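Local coordinates for leucine-rich-repeat protein (Methanosarcina barkeri, PDB 4WNR) that binds GDP and magnesium through the Roc G domain of a Roco protein, and as a whole probably acts as a serine/threonine kinase, at residues L268-L273 with P319-Y324; F262-L267 with M329-L334; I226-Y231 with S245-V250. All coordinates share one frame; numbering follows the deposited sequence.

Contact 1 of 3, residues L268-L273 with P319-Y324; sequences LDTHVL and PERYGY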
# COMPACT_ATOMS: atom_id res chain seq x y z
N LEU A 268 5.23 6.86 -15.24
CA LEU A 268 4.98 5.50 -15.75
C LEU A 268 6.22 4.67 -16.05
O LEU A 268 6.13 3.45 -16.16
CB LEU A 268 4.05 5.54 -16.97
CG LEU A 268 4.55 6.17 -18.28
CD1 LEU A 268 5.52 5.27 -19.01
CD2 LEU A 268 3.37 6.49 -19.18
N ASP A 269 7.38 5.31 -16.19
CA ASP A 269 8.61 4.58 -16.49
C ASP A 269 9.09 3.75 -15.30
O ASP A 269 9.56 2.63 -15.48
CB ASP A 269 9.72 5.55 -16.93
CG ASP A 269 10.92 4.83 -17.54
OD1 ASP A 269 10.72 3.92 -18.37
OD2 ASP A 269 12.06 5.17 -17.18
N THR A 270 8.96 4.31 -14.10
CA THR A 270 9.45 3.66 -12.88
C THR A 270 8.47 2.62 -12.33
O THR A 270 7.35 2.95 -11.94
CB THR A 270 9.75 4.70 -11.79
OG1 THR A 270 10.51 5.78 -12.34
CG2 THR A 270 10.52 4.07 -10.63
N HIS A 271 8.91 1.36 -12.31
CA HIS A 271 8.16 0.26 -11.70
C HIS A 271 8.87 -0.16 -10.42
O HIS A 271 9.81 -0.95 -10.46
CB HIS A 271 8.06 -0.93 -12.65
CG HIS A 271 7.25 -0.67 -13.88
ND1 HIS A 271 7.58 0.30 -14.80
CD2 HIS A 271 6.12 -1.26 -14.34
CE1 HIS A 271 6.69 0.31 -15.77
NE2 HIS A 271 5.79 -0.63 -15.52
N VAL A 272 8.41 0.37 -9.29
CA VAL A 272 9.08 0.16 -8.00
C VAL A 272 8.76 -1.23 -7.43
O VAL A 272 7.59 -1.60 -7.29
CB VAL A 272 8.70 1.25 -6.98
CG1 VAL A 272 9.36 0.99 -5.64
CG2 VAL A 272 9.09 2.62 -7.51
N LEU A 273 9.81 -1.98 -7.11
CA LEU A 273 9.69 -3.31 -6.50
C LEU A 273 9.85 -3.25 -4.98
O LEU A 273 9.27 -4.07 -4.26
CB LEU A 273 10.72 -4.27 -7.09
CG LEU A 273 10.30 -5.00 -8.38
CD1 LEU A 273 9.83 -4.04 -9.45
CD2 LEU A 273 11.46 -5.85 -8.89
N PRO A 319 19.81 10.15 -11.28
CA PRO A 319 19.31 11.47 -11.68
C PRO A 319 18.01 11.43 -12.50
O PRO A 319 17.17 12.32 -12.35
CB PRO A 319 20.46 12.04 -12.52
CG PRO A 319 21.67 11.43 -11.90
CD PRO A 319 21.26 10.04 -11.51
N GLU A 320 17.85 10.41 -13.34
CA GLU A 320 16.64 10.25 -14.15
C GLU A 320 15.38 9.96 -13.32
O GLU A 320 14.26 10.15 -13.80
CB GLU A 320 16.81 9.16 -15.22
CG GLU A 320 17.13 7.76 -14.71
CD GLU A 320 18.61 7.47 -14.66
OE1 GLU A 320 19.38 8.36 -14.24
OE2 GLU A 320 19.01 6.35 -15.04
N ARG A 321 15.56 9.50 -12.08
CA ARG A 321 14.45 9.24 -11.16
C ARG A 321 14.16 10.42 -10.23
O ARG A 321 13.29 10.33 -9.36
CB ARG A 321 14.72 7.97 -10.34
CG ARG A 321 15.16 6.77 -11.15
CD ARG A 321 14.11 6.33 -12.16
NE ARG A 321 14.69 5.60 -13.29
CZ ARG A 321 14.02 5.21 -14.36
NH1 ARG A 321 12.72 5.45 -14.48
NH2 ARG A 321 14.65 4.56 -15.34
N TYR A 322 14.87 11.53 -10.41
CA TYR A 322 14.61 12.75 -9.64
C TYR A 322 13.25 13.31 -10.02
O TYR A 322 12.49 13.76 -9.16
CB TYR A 322 15.69 13.81 -9.92
CG TYR A 322 17.03 13.57 -9.24
CD1 TYR A 322 17.40 12.31 -8.76
CD2 TYR A 322 17.94 14.62 -9.09
CE1 TYR A 322 18.62 12.11 -8.15
CE2 TYR A 322 19.17 14.42 -8.48
CZ TYR A 322 19.51 13.16 -8.01
OH TYR A 322 20.72 12.96 -7.41
N GLY A 323 12.94 13.27 -11.31
CA GLY A 323 11.63 13.68 -11.82
C GLY A 323 10.51 12.82 -11.26
O GLY A 323 9.45 13.34 -10.91
N TYR A 324 10.75 11.52 -11.17
CA TYR A 324 9.76 10.59 -10.60
C TYR A 324 9.40 10.98 -9.17
O TYR A 324 8.23 11.14 -8.85
CB TYR A 324 10.29 9.15 -10.63
CG TYR A 324 9.41 8.17 -9.89
CD1 TYR A 324 8.20 7.74 -10.42
CD2 TYR A 324 9.79 7.67 -8.64
CE1 TYR A 324 7.39 6.85 -9.74
CE2 TYR A 324 8.98 6.77 -7.96
CZ TYR A 324 7.79 6.36 -8.51
OH TYR A 324 6.98 5.47 -7.84

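Contact 2 of 3, residues F262-L267 with M329-L334; sequences FKDISL and MKKFEL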
# COMPACT_ATOMS: atom_id res chain seq x y z
N PHE A 262 2.31 3.91 -11.47
CA PHE A 262 1.32 4.93 -11.81
C PHE A 262 1.31 5.17 -13.31
O PHE A 262 2.34 5.04 -13.97
CB PHE A 262 1.62 6.23 -11.06
CG PHE A 262 1.51 6.11 -9.57
CD1 PHE A 262 0.27 6.22 -8.94
CD2 PHE A 262 2.63 5.87 -8.79
CE1 PHE A 262 0.16 6.10 -7.57
CE2 PHE A 262 2.53 5.75 -7.42
CZ PHE A 262 1.29 5.86 -6.80
N LYS A 263 0.15 5.53 -13.84
CA LYS A 263 -0.04 5.68 -15.29
C LYS A 263 0.13 7.12 -15.79
O LYS A 263 -0.17 7.40 -16.95
CB LYS A 263 -1.41 5.12 -15.70
CG LYS A 263 -1.50 3.61 -15.60
CD LYS A 263 -2.91 3.09 -15.82
CE LYS A 263 -3.78 3.28 -14.58
NZ LYS A 263 -5.10 2.61 -14.70
N ASP A 264 0.62 8.01 -14.93
CA ASP A 264 0.96 9.37 -15.35
C ASP A 264 2.23 9.33 -16.20
O ASP A 264 3.12 8.53 -15.95
CB ASP A 264 1.19 10.28 -14.13
CG ASP A 264 -0.06 10.43 -13.27
OD1 ASP A 264 -0.72 9.40 -13.01
OD2 ASP A 264 -0.36 11.56 -12.85
N ILE A 265 2.29 10.19 -17.21
CA ILE A 265 3.40 10.17 -18.19
C ILE A 265 4.77 10.46 -17.57
O ILE A 265 5.79 9.97 -18.06
CB ILE A 265 3.16 11.12 -19.39
CG1 ILE A 265 2.99 12.57 -18.93
CG2 ILE A 265 1.94 10.66 -20.18
CD1 ILE A 265 3.00 13.57 -20.07
N SER A 266 4.79 11.23 -16.49
CA SER A 266 6.03 11.54 -15.77
C SER A 266 6.42 10.46 -14.75
O SER A 266 7.54 10.47 -14.24
CB SER A 266 5.91 12.90 -15.07
OG SER A 266 4.81 12.93 -14.19
N LEU A 267 5.49 9.55 -14.46
CA LEU A 267 5.71 8.49 -13.46
C LEU A 267 5.75 7.07 -14.03
O LEU A 267 6.28 6.17 -13.38
CB LEU A 267 4.61 8.57 -12.39
CG LEU A 267 4.86 9.46 -11.17
CD1 LEU A 267 5.39 10.83 -11.54
CD2 LEU A 267 3.58 9.59 -10.36
N MET A 329 5.70 13.27 -5.40
CA MET A 329 5.39 14.11 -4.24
C MET A 329 4.39 15.21 -4.59
O MET A 329 3.53 15.55 -3.78
CB MET A 329 6.67 14.74 -3.69
CG MET A 329 7.55 13.77 -2.91
SD MET A 329 9.12 14.50 -2.42
CE MET A 329 8.58 15.72 -1.23
N LYS A 330 4.51 15.77 -5.80
CA LYS A 330 3.55 16.76 -6.31
C LYS A 330 2.14 16.18 -6.43
O LYS A 330 1.16 16.85 -6.11
CB LYS A 330 3.99 17.29 -7.67
CG LYS A 330 5.04 18.39 -7.62
CD LYS A 330 5.48 18.81 -9.02
CE LYS A 330 4.34 19.39 -9.84
NZ LYS A 330 4.82 20.07 -11.08
N LYS A 331 2.06 14.94 -6.91
CA LYS A 331 0.79 14.27 -7.17
C LYS A 331 -0.09 14.19 -5.92
O LYS A 331 -1.28 14.51 -5.98
CB LYS A 331 1.03 12.85 -7.70
CG LYS A 331 -0.16 12.22 -8.40
CD LYS A 331 -0.00 10.72 -8.52
CE LYS A 331 -0.88 10.14 -9.62
NZ LYS A 331 -2.31 10.57 -9.51
N PHE A 332 0.50 13.78 -4.81
CA PHE A 332 -0.23 13.59 -3.55
C PHE A 332 -0.14 14.78 -2.59
O PHE A 332 -0.42 14.65 -1.40
CB PHE A 332 0.25 12.31 -2.86
CG PHE A 332 -0.00 11.07 -3.67
CD1 PHE A 332 -1.26 10.48 -3.68
CD2 PHE A 332 1.01 10.49 -4.41
CE1 PHE A 332 -1.50 9.33 -4.42
CE2 PHE A 332 0.78 9.34 -5.15
CZ PHE A 332 -0.48 8.76 -5.16
N GLU A 333 0.25 15.94 -3.12
CA GLU A 333 0.25 17.21 -2.38
C GLU A 333 1.20 17.23 -1.17
O GLU A 333 0.88 17.82 -0.14
CB GLU A 333 -1.18 17.59 -1.96
CG GLU A 333 -2.18 17.56 -3.11
CD GLU A 333 -3.53 18.14 -2.72
OE1 GLU A 333 -3.56 19.20 -2.08
OE2 GLU A 333 -4.55 17.52 -3.08
N LEU A 334 2.35 16.59 -1.32
CA LEU A 334 3.46 16.74 -0.38
C LEU A 334 4.41 17.84 -0.87
O LEU A 334 5.41 18.15 -0.22
CB LEU A 334 4.23 15.42 -0.24
CG LEU A 334 3.60 14.31 0.60
CD1 LEU A 334 2.26 13.87 0.04
CD2 LEU A 334 4.55 13.12 0.69

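Contact 3 of 3, residues I226-Y231 with S245-V250; sequences ITYEEY and SQNTLV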
# COMPACT_ATOMS: atom_id res chain seq x y z
N ILE A 226 12.46 -1.21 -11.72
CA ILE A 226 12.80 -1.53 -13.10
C ILE A 226 12.12 -0.56 -14.06
O ILE A 226 11.03 -0.06 -13.77
CB ILE A 226 12.43 -2.99 -13.48
CG1 ILE A 226 10.92 -3.24 -13.27
CG2 ILE A 226 13.26 -3.97 -12.67
CD1 ILE A 226 10.46 -4.63 -13.66
N THR A 227 12.77 -0.29 -15.19
CA THR A 227 12.20 0.59 -16.21
C THR A 227 11.15 -0.15 -17.03
O THR A 227 11.06 -1.38 -16.97
CB THR A 227 13.28 1.23 -17.12
OG1 THR A 227 12.65 2.03 -18.13
CG2 THR A 227 14.15 0.18 -17.80
N TYR A 228 10.36 0.60 -17.78
CA TYR A 228 9.24 0.04 -18.55
C TYR A 228 9.73 -0.84 -19.72
O TYR A 228 9.01 -1.72 -20.18
CB TYR A 228 8.33 1.17 -19.06
CG TYR A 228 6.93 0.76 -19.51
CD1 TYR A 228 6.28 -0.35 -18.97
CD2 TYR A 228 6.25 1.52 -20.45
CE1 TYR A 228 5.00 -0.70 -19.38
CE2 TYR A 228 4.97 1.18 -20.86
CZ TYR A 228 4.35 0.07 -20.32
OH TYR A 228 3.08 -0.27 -20.74
N GLU A 229 10.95 -0.58 -20.17
CA GLU A 229 11.62 -1.42 -21.18
C GLU A 229 11.95 -2.79 -20.60
O GLU A 229 11.76 -3.82 -21.25
CB GLU A 229 12.89 -0.73 -21.69
CG GLU A 229 13.67 -1.49 -22.76
CD GLU A 229 12.91 -1.67 -24.06
OE1 GLU A 229 12.00 -0.86 -24.34
OE2 GLU A 229 13.22 -2.62 -24.80
N GLU A 230 12.45 -2.80 -19.36
CA GLU A 230 12.85 -4.04 -18.69
C GLU A 230 11.65 -4.92 -18.37
O GLU A 230 11.74 -6.15 -18.44
CB GLU A 230 13.62 -3.73 -17.40
CG GLU A 230 15.03 -3.22 -17.62
CD GLU A 230 15.73 -2.78 -16.35
OE1 GLU A 230 16.96 -2.96 -16.25
OE2 GLU A 230 15.05 -2.25 -15.44
N TYR A 231 10.52 -4.30 -18.03
CA TYR A 231 9.28 -5.03 -17.77
C TYR A 231 8.77 -5.72 -19.04
O TYR A 231 8.36 -6.88 -18.99
CB TYR A 231 8.20 -4.10 -17.21
CG TYR A 231 6.84 -4.76 -17.12
CD1 TYR A 231 6.56 -5.66 -16.09
CD2 TYR A 231 5.86 -4.51 -18.06
CE1 TYR A 231 5.32 -6.27 -16.00
CE2 TYR A 231 4.62 -5.13 -17.98
CZ TYR A 231 4.36 -6.01 -16.95
OH TYR A 231 3.12 -6.61 -16.87
N SER A 245 -2.12 -6.89 -23.33
CA SER A 245 -2.07 -7.83 -22.21
C SER A 245 -1.04 -7.39 -21.16
O SER A 245 -1.25 -7.60 -19.96
CB SER A 245 -1.74 -9.24 -22.70
OG SER A 245 -2.75 -9.72 -23.57
N GLN A 246 0.06 -6.80 -21.61
CA GLN A 246 1.11 -6.30 -20.72
C GLN A 246 0.61 -5.19 -19.79
O GLN A 246 0.96 -5.15 -18.61
CB GLN A 246 2.31 -5.80 -21.53
CG GLN A 246 3.23 -6.91 -22.02
CD GLN A 246 4.22 -6.46 -23.08
OE1 GLN A 246 4.14 -5.34 -23.59
NE2 GLN A 246 5.15 -7.34 -23.43
N ASN A 247 -0.22 -4.29 -20.33
CA ASN A 247 -0.75 -3.16 -19.57
C ASN A 247 -1.84 -3.55 -18.57
O ASN A 247 -1.99 -2.91 -17.53
CB ASN A 247 -1.28 -2.08 -20.52
CG ASN A 247 -0.18 -1.43 -21.34
OD1 ASN A 247 0.99 -1.82 -21.26
ND2 ASN A 247 -0.55 -0.43 -22.12
N THR A 248 -2.61 -4.58 -18.90
CA THR A 248 -3.61 -5.12 -17.98
C THR A 248 -2.93 -5.79 -16.78
O THR A 248 -3.44 -5.74 -15.66
CB THR A 248 -4.53 -6.14 -18.68
OG1 THR A 248 -5.16 -5.52 -19.80
CG2 THR A 248 -5.61 -6.66 -17.73
N LEU A 249 -1.77 -6.39 -17.03
CA LEU A 249 -1.03 -7.12 -16.01
C LEU A 249 -0.42 -6.20 -14.95
O LEU A 249 -0.46 -6.53 -13.76
CB LEU A 249 0.06 -7.98 -16.67
CG LEU A 249 0.93 -8.86 -15.77
CD1 LEU A 249 0.10 -9.75 -14.85
CD2 LEU A 249 1.87 -9.72 -16.62
N VAL A 250 0.15 -5.07 -15.36
CA VAL A 250 0.73 -4.10 -14.41
C VAL A 250 -0.33 -3.48 -13.50
O VAL A 250 -0.05 -3.20 -12.33
CB VAL A 250 1.54 -2.96 -15.09
CG1 VAL A 250 2.80 -3.51 -15.72
CG2 VAL A 250 0.71 -2.21 -16.12

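Contact 1 of 3, residues L268-L273 with P319-Y324
The phenol ring of Y324 takes T270 on one face: T270 CB lies 3.8 Å from the centroid of the Y324 ring and 17° off its normal, which meets the geometry of a CH-pi contact. T270 OG1 lies over the same face, nearer the CD1 side, while V272 CG2 approaches the hydroxyl end obliquely, 3.6 Å from Y324 OH. The other flat group, the R321 guanidinium, is engaged at its edge. R321 NH1 donates to D269 OD2 (2.8 Å) in a salt bridge, reaching that oxygen from above the carboxylate plane, and also to T270 OG1 (3.1 Å). R321 NH2 adds a weak bond to D269 OD2. With chi1 at -48°, T270 OG1 stands opposite its own carbonyl carbon and CG2 opposite the backbone N, an arrangement that turns OG1 to receive R321 NH1 and sets CG2 near CE2 and CZ of the Y324 ring. The second carboxylate oxygen, D269 OD1, is bonded to the hydroxyl of T227. The arrangement joins residues 269-272, which include strand 271-272 of a two-stranded antiparallel sheet with 225-226, to R321, just ahead of helix 322-331, and to Y324 in its first turn, all within the COR-A domain.

Contact 2 of 3, residues F262-L267 with M329-L334
F262 and F332 meet where helix 322-331 of the COR-A domain ends in a Schellman motif: E333, with positive phi, is its C-prime residue, and L334 N bonds back to M329 O (2.9 Å). The two phenylalanines come from opposite directions. F262 CE1 lies 3.6 Å from F332 CZ, in the plane of the F332 ring and at its edge, yet the pair is oblique overall, with centroids 5.7 Å apart and planes at 64°. The F332 ring also meets that of F109 in the Roc domain, which places this helix end against the G domain. The adjoining ring atom, F262 CD1, has K331 CE 4.1 Å away, obliquely placed. Two residues on, D264 directs its carboxylate at the end of K331. The charges form a long salt bridge, D264 OD2 to K331 NZ at 4.0 Å, probably a loose electrostatic attraction; the closer approach is made by carbon, K331 CE to D264 OD1 at 3.5 Å. K331 explains this: it runs extended from chi1 (-163°) through chi3 and bends only at chi4 (-51°), turning NZ off the line of the chain. D264 O, meanwhile, accepts from L267 N, closing a turn that returns the loop to the helix. There L267 ends the row, its CD2 methyl resting 4.2 Å from K331 CD.

Contact 3 of 3, residues I226-Y231 with S245-V250
Y231 reaches from helix 228-237 to helix 243-256, and its side chain can be followed outward from CB, which points toward the facing helix. CG is anti to the backbone N (chi1 172°), and this sends the ring toward helix 243-256. Along the ring, V250 CG1 is modelled over one face, implausibly close to CZ, so only its placement on that face is used here. Y231 CE2, on the rim, has Q246 CB as a neighbour at 4.3 Å. At the tip, Y231 OH donates to Q246 O over 3.1 Å. The C=O...donor angle is 135° and the hydroxyl lies in the carbonyl plane, on a lone pair, while L249 sets CB, CG and CD2 beside the same oxygen of the phenol. One turn earlier, Y228 runs across the side chain of N247 at about a right angle, bringing Y228 OH to 2.7 Å from N247 OD1, with that oxygen in the plane of the tyrosine ring. Y228 also makes a cation-pi contact with R232. Chemically, Q246 O is an acceptor used twice, by the Y231 hydroxyl and by a weak helical bond from V250 N; the tyrosine thus gives its buried hydroxyl a backbone partner beside the L249 and V250 side chains.

Overall arrangement
All three contacts belong to the COR-A domain and lie away from the GDP site. Contacts 1 and 2 have centres about 11 Å apart and share helix 322-331, contact 1 using its start and contact 2 its end; Y324 CD1 meets L267 CG at 3.8 Å between them. Contact 3, centred about 14 Å from contact 1, joins it through the small sheet, where H271 N probably bonds to I226 O (2.9 Å), and through the rings of H271 and Y228, which meet with their planes about 15° apart. Contacts 2 and 3 do not touch, their nearest atoms being about 6 Å apart, so contact 1 links the two.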